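Local coordinates for protein intracellular serine protease (Bacillus licheniformis, PDB 4ZOQ) that acts as a lanthipeptide protease of the subtilisin-like S8 family that cleaves peptide bonds sequence-specifically, probably as a serine-type endopeptidase, at residues G177-L180 / D181-R184; D235-G238 / M239-T243; A333-A336 / L337-M340. All coordinates share one frame; numbering follows the deposited sequence.

Contact 1 of 3, residues G177-L180 / D181-R184; sequences GVNL and DEMR
Asn179 and Glu182 meet at the start of helix 180-187, their side chains crossing at about a right angle. The planes of the Asn179 amide and the Glu182 carboxylate are nevertheless nearly parallel, 17° apart, and stacked, with Glu182 OE2 3.6 Å from Asn179 CG. Asn179 is the N-cap residue. Its CG is turned anti to the backbone N (chi1 -178°), which carries OD1 over the first turn. There OD1 accepts from Glu182 N at 2.9 Å, the N-H pointing almost straight at it (160°), with the donor lying slightly off the amide plane. The same residue also uses its backbone: Asn179 O takes the N-H of Met183 at 2.9 Å, in the carbonyl plane, the first rung of the helical ladder. A water joins the Asn179 amide to the carboxylate of Asp181, accepting from Asn179 ND2 at 3.0 Å and donating to Asp181 OD2 at 2.7 Å. The other carboxylate oxygen of Asp181, OD1, forms a salt bridge with Arg219. On the buried side Leu180 and Met183 run side by side and point the same way. The bend at the end of the Met183 chain brings CE to 3.6 Å from Leu180 CD2, while Val178 CG2 lies more loosely at 4.3 Å from Met183 SD. Putting an alanine in place of Asn179 removes the amide, which would probably leave Glu182 N without its capping acceptor and the water on Asp181 OD2 without its amide partner. The chemistry is that of a helix N-terminus: a neutral side-chain oxygen satisfies a first-turn N-H, and the two acidic residues Asp181 and Glu182 are likely to be favoured by the positive end of the helix dipole.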
ATOM      1  N   GLY B 177       9.849  12.851   6.772  1.00 31.74           N
ATOM      2  CA  GLY B 177       9.641  14.250   7.039  1.00 31.73           C
ATOM      3  C   GLY B 177      10.449  15.136   6.110  1.00 36.59           C
ATOM      4  O   GLY B 177      10.754  16.281   6.458  1.00 40.61           O
ATOM      5  N   VAL B 178      10.791  14.621   4.932  1.00 31.19           N
ATOM      6  CA  VAL B 178      11.565  15.384   3.943  1.00 33.62           C
ATOM      7  C   VAL B 178      10.693  15.754   2.734  1.00 36.48           C
ATOM      8  O   VAL B 178       9.659  15.104   2.470  1.00 35.19           O
ATOM      9  CB  VAL B 178      12.823  14.586   3.433  1.00 37.09           C
ATOM     10  CG1 VAL B 178      13.608  14.036   4.601  1.00 34.24           C
ATOM     11  CG2 VAL B 178      12.418  13.421   2.564  1.00 37.16           C
ATOM     12  N   ASN B 179      11.139  16.757   1.977  1.00 35.32           N
ATOM     13  CA  ASN B 179      10.533  17.118   0.702  1.00 33.45           C
ATOM     14  C   ASN B 179      11.114  16.215  -0.362  1.00 34.90           C
ATOM     15  O   ASN B 179      12.321  16.189  -0.549  1.00 36.82           O
ATOM     16  CB  ASN B 179      10.800  18.594   0.362  1.00 35.55           C
ATOM     17  CG  ASN B 179      10.138  19.035  -0.946  1.00 37.24           C
ATOM     18  OD1 ASN B 179      10.621  18.732  -2.041  1.00 33.87           O
ATOM     19  ND2 ASN B 179       9.032  19.761  -0.833  1.00 34.46           N
ATOM     20  N   LEU B 180      10.273  15.452  -1.049  1.00 33.15           N
ATOM     21  CA  LEU B 180      10.809  14.425  -1.941  1.00 38.48           C
ATOM     22  C   LEU B 180      11.470  15.040  -3.186  1.00 37.72           C
ATOM     23  O   LEU B 180      12.422  14.477  -3.724  1.00 36.19           O
ATOM     24  CB  LEU B 180       9.713  13.413  -2.333  1.00 33.07           C
ATOM     25  CG  LEU B 180       9.273  12.556  -1.143  1.00 32.50           C
ATOM     26  CD1 LEU B 180       8.031  11.717  -1.445  1.00 29.77           C
ATOM     27  CD2 LEU B 180      10.418  11.670  -0.685  1.00 30.91           C
ATOM     28  N   ASP B 181      11.023  16.225  -3.587  1.00 34.93           N
ATOM     29  CA  ASP B 181      11.644  16.921  -4.714  1.00 37.51           C
ATOM     30  C   ASP B 181      13.057  17.414  -4.338  1.00 41.84           C
ATOM     31  O   ASP B 181      14.004  17.251  -5.110  1.00 40.20           O
ATOM     32  CB  ASP B 181      10.753  18.077  -5.177  1.00 38.02           C
ATOM     33  CG  ASP B 181       9.367  17.597  -5.631  1.00 44.26           C
ATOM     34  OD1 ASP B 181       9.325  16.601  -6.398  1.00 41.14           O
ATOM     35  OD2 ASP B 181       8.329  18.202  -5.234  1.00 38.79           O
ATOM     36  N   GLU B 182      13.209  17.974  -3.139  1.00 38.10           N
ATOM     37  CA  GLU B 182      14.535  18.341  -2.650  1.00 40.98           C
ATOM     38  C   GLU B 182      15.413  17.112  -2.453  1.00 40.35           C
ATOM     39  O   GLU B 182      16.623  17.179  -2.642  1.00 41.56           O
ATOM     40  CB  GLU B 182      14.432  19.124  -1.343  1.00 47.24           C
ATOM     41  CG  GLU B 182      13.761  20.474  -1.510  1.00 52.30           C
ATOM     42  CD  GLU B 182      13.415  21.126  -0.178  1.00 69.73           C
ATOM     43  OE1 GLU B 182      14.211  20.995   0.789  1.00 70.60           O
ATOM     44  OE2 GLU B 182      12.327  21.761  -0.092  1.00 62.61           O
ATOM     45  N   MET B 183      14.811  15.985  -2.090  1.00 39.93           N
ATOM     46  CA  MET B 183      15.579  14.762  -1.909  1.00 39.66           C
ATOM     47  C   MET B 183      16.145  14.308  -3.252  1.00 42.14           C
ATOM     48  O   MET B 183      17.245  13.762  -3.335  1.00 38.05           O
ATOM     49  CB  MET B 183      14.727  13.651  -1.286  1.00 37.01           C
ATOM     50  CG  MET B 183      15.536  12.404  -0.986  1.00 35.65           C
ATOM     51  SD  MET B 183      14.601  11.052  -0.287  1.00 38.44           S
ATOM     52  CE  MET B 183      13.643  10.562  -1.720  1.00 36.97           C
ATOM     53  N   ARG B 184      15.397  14.578  -4.314  1.00 43.26           N
ATOM     54  CA  ARG B 184      15.823  14.163  -5.624  1.00 39.31           C
ATOM     55  C   ARG B 184      16.941  15.015  -6.198  1.00 43.02           C
ATOM     56  O   ARG B 184      17.871  14.471  -6.789  1.00 43.70           O
ATOM     57  CB  ARG B 184      14.642  14.181  -6.596  1.00 40.23           C
ATOM     58  CG  ARG B 184      15.048  13.559  -7.909  1.00 44.15           C
ATOM     59  CD  ARG B 184      13.985  13.530  -8.944  1.00 48.02           C
ATOM     60  NE  ARG B 184      14.401  12.607  -9.997  1.00 59.43           N
ATOM     61  CZ  ARG B 184      13.573  11.978 -10.825  1.00 56.07           C
ATOM     62  NH1 ARG B 184      12.256  12.130 -10.697  1.00 57.18           N
ATOM     63  NH2 ARG B 184      14.064  11.163 -11.749  1.00 52.73           N
TER
HETATM   64  O   HOH W   1       8.446  20.493  -3.734  1.00 38.93           O

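Contact 2 of 3, residues D235-G238 / M239-T243; sequences DQDG and MVRVT
Asp237 and Arg241 approach from opposite directions and form a salt bridge between Asp237 OD2 and Arg241 NH2. The modelled separation of these two atoms, 2.4 Å, is too short to be taken at face value, and the exact length is doubtful; Asp237 OD1 also lies 3.0 Å from the same NH2. The carboxylate sits at the guanidinium edge, its plane turned 62° from that of the arginine, and one nitrogen alone makes the close approach, unlike a flat two-pronged pair. Asp237 OD1 also accepts from Met239 N at 2.9 Å, a fairly straight bond (161°) that arrives on the anti side. This side-chain bond to the amide two residues on defines an Asx turn. Met239 folds back at its thioether, so that CE rests 3.4 Å from Asp237 CG. In the next shell, Thr233 OG1 hydrogen-bonds to both Asp237 OD2 and Arg241 NH2, bracing the ion pair from the preceding turn, and the Arg241 backbone is bonded to that of Leu230. Gly238 leaves the helix with positive phi (80°), where a CB would press on the carbonyl oxygen of Asp237. At the end of helix 234-237 the carboxylate thus meets a backbone N-H, which shapes the turn, the Thr233 hydroxyl, and a cation, whose charge probably keeps the acid ionised at this surface site.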
ATOM      1  N   ASP B 235       7.679  16.209  18.679  1.00 32.82           N
ATOM      2  CA  ASP B 235       9.052  16.307  18.226  1.00 38.74           C
ATOM      3  C   ASP B 235       9.789  17.392  18.982  1.00 40.46           C
ATOM      4  O   ASP B 235      10.997  17.272  19.202  1.00 42.57           O
ATOM      5  CB  ASP B 235       9.135  16.577  16.734  1.00 39.73           C
ATOM      6  CG  ASP B 235       8.765  15.371  15.903  1.00 38.97           C
ATOM      7  OD1 ASP B 235       8.722  14.253  16.451  1.00 36.95           O
ATOM      8  OD2 ASP B 235       8.534  15.547  14.692  1.00 44.99           O
ATOM      9  N   GLN B 236       9.089  18.464  19.357  1.00 38.67           N
ATOM     10  CA  GLN B 236       9.758  19.539  20.097  1.00 39.56           C
ATOM     11  C   GLN B 236       9.610  19.469  21.608  1.00 37.78           C
ATOM     12  O   GLN B 236      10.481  19.953  22.315  1.00 35.66           O
ATOM     13  CB  GLN B 236       9.275  20.920  19.638  1.00 38.86           C
ATOM     14  CG  GLN B 236       9.717  21.263  18.256  1.00 43.94           C
ATOM     15  CD  GLN B 236       8.807  20.699  17.216  1.00 50.70           C
ATOM     16  OE1 GLN B 236       7.679  20.279  17.516  1.00 50.14           O
ATOM     17  NE2 GLN B 236       9.309  20.610  15.988  1.00 51.24           N
ATOM     18  N   ASP B 237       8.547  18.865  22.123  1.00 38.52           N
ATOM     19  CA  ASP B 237       8.355  19.008  23.554  1.00 36.88           C
ATOM     20  C   ASP B 237       8.383  17.675  24.289  1.00 33.06           C
ATOM     21  O   ASP B 237       8.343  17.649  25.507  1.00 32.61           O
ATOM     22  CB  ASP B 237       7.056  19.788  23.853  1.00 33.16           C
ATOM     23  CG  ASP B 237       5.800  19.122  23.294  1.00 36.35           C
ATOM     24  OD1 ASP B 237       5.736  17.872  23.245  1.00 33.83           O
ATOM     25  OD2 ASP B 237       4.840  19.862  22.946  1.00 33.46           O
ATOM     26  N   GLY B 238       8.473  16.574  23.553  1.00 33.35           N
ATOM     27  CA  GLY B 238       8.584  15.268  24.181  1.00 36.17           C
ATOM     28  C   GLY B 238       7.304  14.646  24.701  1.00 37.62           C
ATOM     29  O   GLY B 238       7.322  13.558  25.264  1.00 40.52           O
ATOM     30  N   MET B 239       6.208  15.377  24.608  1.00 35.43           N
ATOM     31  CA  MET B 239       4.930  14.904  25.128  1.00 41.32           C
ATOM     32  C   MET B 239       4.076  14.163  24.120  1.00 38.53           C
ATOM     33  O   MET B 239       3.835  14.642  23.016  1.00 40.58           O
ATOM     34  CB  MET B 239       4.153  16.061  25.749  1.00 40.86           C
ATOM     35  CG  MET B 239       4.805  16.570  27.010  1.00 41.02           C
ATOM     36  SD  MET B 239       4.000  18.057  27.606  1.00 56.57           S
ATOM     37  CE  MET B 239       4.817  19.275  26.575  1.00 43.54           C
ATOM     38  N   VAL B 240       3.584  13.008  24.538  1.00 38.66           N
ATOM     39  CA  VAL B 240       2.813  12.163  23.651  1.00 38.74           C
ATOM     40  C   VAL B 240       1.349  12.392  23.973  1.00 38.00           C
ATOM     41  O   VAL B 240       0.934  12.286  25.140  1.00 36.67           O
ATOM     42  CB  VAL B 240       3.151  10.666  23.849  1.00 37.40           C
ATOM     43  CG1 VAL B 240       2.139   9.784  23.112  1.00 35.87           C
ATOM     44  CG2 VAL B 240       4.566  10.359  23.397  1.00 40.09           C
ATOM     45  N   ARG B 241       0.563  12.707  22.952  1.00 34.82           N
ATOM     46  CA  ARG B 241      -0.873  12.863  23.171  1.00 35.07           C
ATOM     47  C   ARG B 241      -1.482  11.667  22.502  1.00 37.00           C
ATOM     48  O   ARG B 241      -1.445  11.528  21.275  1.00 35.33           O
ATOM     49  CB  ARG B 241      -1.353  14.206  22.616  1.00 35.28           C
ATOM     50  CG  ARG B 241      -0.408  15.259  23.167  1.00 41.13           C
ATOM     51  CD  ARG B 241      -0.269  16.560  22.416  1.00 42.50           C
ATOM     52  NE  ARG B 241       0.978  17.170  22.874  1.00 46.60           N
ATOM     53  CZ  ARG B 241       1.769  17.939  22.136  1.00 43.23           C
ATOM     54  NH1 ARG B 241       1.412  18.266  20.909  1.00 50.91           N
ATOM     55  NH2 ARG B 241       2.897  18.414  22.639  1.00 40.07           N
ATOM     56  N   VAL B 242      -2.064  10.803  23.321  1.00 33.33           N
ATOM     57  CA  VAL B 242      -2.467   9.491  22.852  1.00 33.80           C
ATOM     58  C   VAL B 242      -3.675   9.597  21.958  1.00 38.45           C
ATOM     59  O   VAL B 242      -3.971   8.672  21.183  1.00 36.28           O
ATOM     60  CB  VAL B 242      -2.771   8.569  24.032  1.00 33.84           C
ATOM     61  CG1 VAL B 242      -1.462   8.265  24.791  1.00 35.72           C
ATOM     62  CG2 VAL B 242      -3.775   9.227  24.956  1.00 29.07           C
ATOM     63  N   THR B 243      -4.349  10.746  22.057  1.00 32.75           N
ATOM     64  CA  THR B 243      -5.496  11.039  21.214  1.00 37.85           C
ATOM     65  C   THR B 243      -5.094  11.465  19.810  1.00 35.24           C
ATOM     66  O   THR B 243      -5.950  11.567  18.930  1.00 37.99           O
ATOM     67  CB  THR B 243      -6.363  12.195  21.827  1.00 42.02           C
ATOM     68  OG1 THR B 243      -5.561  13.386  21.979  1.00 40.93           O
ATOM     69  CG2 THR B 243      -6.947  11.784  23.183  1.00 32.72           C
TER

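Contact 3 of 3, residues A333-A336 / L337-M340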
ATOM      1  N   ALA B 333     -14.190   9.435   3.082  1.00 35.87           N
ATOM      2  CA  ALA B 333     -15.043   8.440   2.424  1.00 31.81           C
ATOM      3  C   ALA B 333     -16.507   8.886   2.311  1.00 32.23           C
ATOM      4  O   ALA B 333     -17.101   8.710   1.253  1.00 31.50           O
ATOM      5  CB  ALA B 333     -14.963   7.115   3.173  1.00 25.18           C
ATOM      6  N   TYR B 334     -17.084   9.470   3.369  1.00 30.60           N
ATOM      7  CA  TYR B 334     -18.505   9.864   3.302  1.00 33.60           C
ATOM      8  C   TYR B 334     -18.720  10.962   2.270  1.00 32.27           C
ATOM      9  O   TYR B 334     -19.751  11.005   1.627  1.00 32.74           O
ATOM     10  CB  TYR B 334     -19.046  10.310   4.669  1.00 32.24           C
ATOM     11  CG  TYR B 334     -18.618  11.690   5.088  1.00 34.93           C
ATOM     12  CD1 TYR B 334     -17.427  11.876   5.805  1.00 33.80           C
ATOM     13  CD2 TYR B 334     -19.399  12.809   4.778  1.00 31.72           C
ATOM     14  CE1 TYR B 334     -17.018  13.137   6.191  1.00 37.04           C
ATOM     15  CE2 TYR B 334     -19.010  14.064   5.161  1.00 36.07           C
ATOM     16  CZ  TYR B 334     -17.811  14.228   5.874  1.00 41.20           C
ATOM     17  OH  TYR B 334     -17.404  15.479   6.266  1.00 42.45           O
ATOM     18  N   GLN B 335     -17.735  11.838   2.104  1.00 34.60           N
ATOM     19  CA  GLN B 335     -17.840  12.893   1.110  1.00 35.56           C
ATOM     20  C   GLN B 335     -17.758  12.288  -0.279  1.00 37.26           C
ATOM     21  O   GLN B 335     -18.449  12.719  -1.193  1.00 33.00           O
ATOM     22  CB  GLN B 335     -16.728  13.924   1.262  1.00 34.64           C
ATOM     23  CG  GLN B 335     -16.900  14.898   2.393  1.00 40.57           C
ATOM     24  CD  GLN B 335     -18.146  15.753   2.289  1.00 43.55           C
ATOM     25  OE1 GLN B 335     -18.850  15.766   1.258  1.00 41.79           O
ATOM     26  NE2 GLN B 335     -18.383  16.550   3.339  1.00 46.02           N
ATOM     27  N   ALA B 336     -16.885  11.290  -0.423  1.00 35.95           N
ATOM     28  CA  ALA B 336     -16.729  10.582  -1.689  1.00 35.14           C
ATOM     29  C   ALA B 336     -18.051   9.997  -2.147  1.00 35.30           C
ATOM     30  O   ALA B 336     -18.450  10.166  -3.305  1.00 40.44           O
ATOM     31  CB  ALA B 336     -15.673   9.470  -1.557  1.00 29.98           C
ATOM     32  N   LEU B 337     -18.739   9.334  -1.225  1.00 34.81           N
ATOM     33  CA  LEU B 337     -20.025   8.697  -1.521  1.00 38.89           C
ATOM     34  C   LEU B 337     -21.094   9.781  -1.725  1.00 37.76           C
ATOM     35  O   LEU B 337     -21.984   9.652  -2.575  1.00 35.42           O
ATOM     36  CB  LEU B 337     -20.418   7.719  -0.394  1.00 32.78           C
ATOM     37  CG  LEU B 337     -19.550   6.465  -0.182  1.00 30.66           C
ATOM     38  CD1 LEU B 337     -20.013   5.710   1.019  1.00 30.08           C
ATOM     39  CD2 LEU B 337     -19.581   5.531  -1.393  1.00 32.53           C
ATOM     40  N   LYS B 338     -20.968  10.868  -0.973  1.00 36.03           N
ATOM     41  CA  LYS B 338     -21.954  11.938  -1.036  1.00 40.74           C
ATOM     42  C   LYS B 338     -21.904  12.626  -2.397  1.00 45.59           C
ATOM     43  O   LYS B 338     -22.933  13.082  -2.918  1.00 44.58           O
ATOM     44  CB  LYS B 338     -21.705  12.948   0.082  1.00 38.77           C
ATOM     45  CG  LYS B 338     -22.774  13.986   0.280  1.00 45.53           C
ATOM     46  CD  LYS B 338     -22.272  15.085   1.233  1.00 48.64           C
ATOM     47  CE  LYS B 338     -22.325  16.459   0.567  1.00 57.86           C
ATOM     48  NZ  LYS B 338     -21.573  17.499   1.336  1.00 63.91           N
ATOM     49  N   MET B 339     -20.734  12.644  -3.023  1.00 41.69           N
ATOM     50  CA  MET B 339     -20.688  13.244  -4.353  1.00 48.18           C
ATOM     51  C   MET B 339     -21.070  12.315  -5.472  1.00 48.13           C
ATOM     52  O   MET B 339     -21.023  12.707  -6.628  1.00 50.39           O
ATOM     53  CB  MET B 339     -19.339  13.818  -4.679  1.00 41.53           C
ATOM     54  CG  MET B 339     -19.065  15.132  -4.019  1.00 52.16           C
ATOM     55  SD  MET B 339     -17.775  15.881  -5.023  1.00 75.93           S
ATOM     56  CE  MET B 339     -17.141  14.406  -5.881  1.00 42.34           C
ATOM     57  N   MET B 340     -21.463  11.097  -5.134  1.00 49.31           N
ATOM     58  CA  MET B 340     -21.941  10.168  -6.144  1.00 52.14           C
ATOM     59  C   MET B 340     -23.469  10.196  -6.238  1.00 52.67           C
ATOM     60  O   MET B 340     -24.069   9.434  -7.008  1.00 55.77           O
ATOM     61  CB  MET B 340     -21.460   8.748  -5.825  1.00 45.38           C
ATOM     62  CG  MET B 340     -19.977   8.545  -5.930  1.00 43.11           C
ATOM     63  SD  MET B 340     -19.553   6.860  -5.432  1.00 37.49           S
ATOM     64  CE  MET B 340     -20.149   5.955  -6.863  1.00 29.02           C
TER
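Lys338 lies alongside Gln335, one helical turn back, and both side chains point the same way. Its CB rests against the backbone, 3.2 Å from Tyr334 O and 3.5 Å from Gln335 O. With CG anti to the backbone N (chi1 -171°), the chain runs out beside the glutamine, with CD 3.5 Å from Gln335 OE1. The bend at chi3 (122°) then turns CE, which stays 3.6 Å from that same oxygen, and at the tip NZ donates to OE1 at 3.2 Å, in the plane of the amide and on a lone pair. The other end of the amide reaches back: Gln335 NE2 gives a weak bond to Tyr334 OH, while Gln335 CG lies 3.5 Å above the tyrosine ring, offset toward its rim. Beneath this outer row the helix is held by regular bonds, such as Leu337 N to Ala333 O at 3.0 Å. Helix 333-338 turns its small and apolar side chains inward: Ala333 and Ala336 touch Thr285 and Leu337 touches Glu292, all on helix 275-297, while Ala336 meets Ser313 of helix 303-313.

In the fold
The three contacts come in series along the chain and do not touch. Contact 1 starts the helix that follows strand 168-172 of the mixed seven-stranded sheet; contact 2 ends the short helix after strand 221-226, an outermost strand of that sheet; contact 3 forms the last helix. Contacts 1 and 2 have centres 25 Å apart and nearest atoms about 8 Å apart. Contact 3 is more remote, its centre 32 Å from contact 1 and 33 Å from contact 2. All lie away from the predicted charge relay residues Asp51, His86 and Ser276, although contact 3 packs on helix 275-297, which carries that serine. Each is thus local packing or capping at a helix.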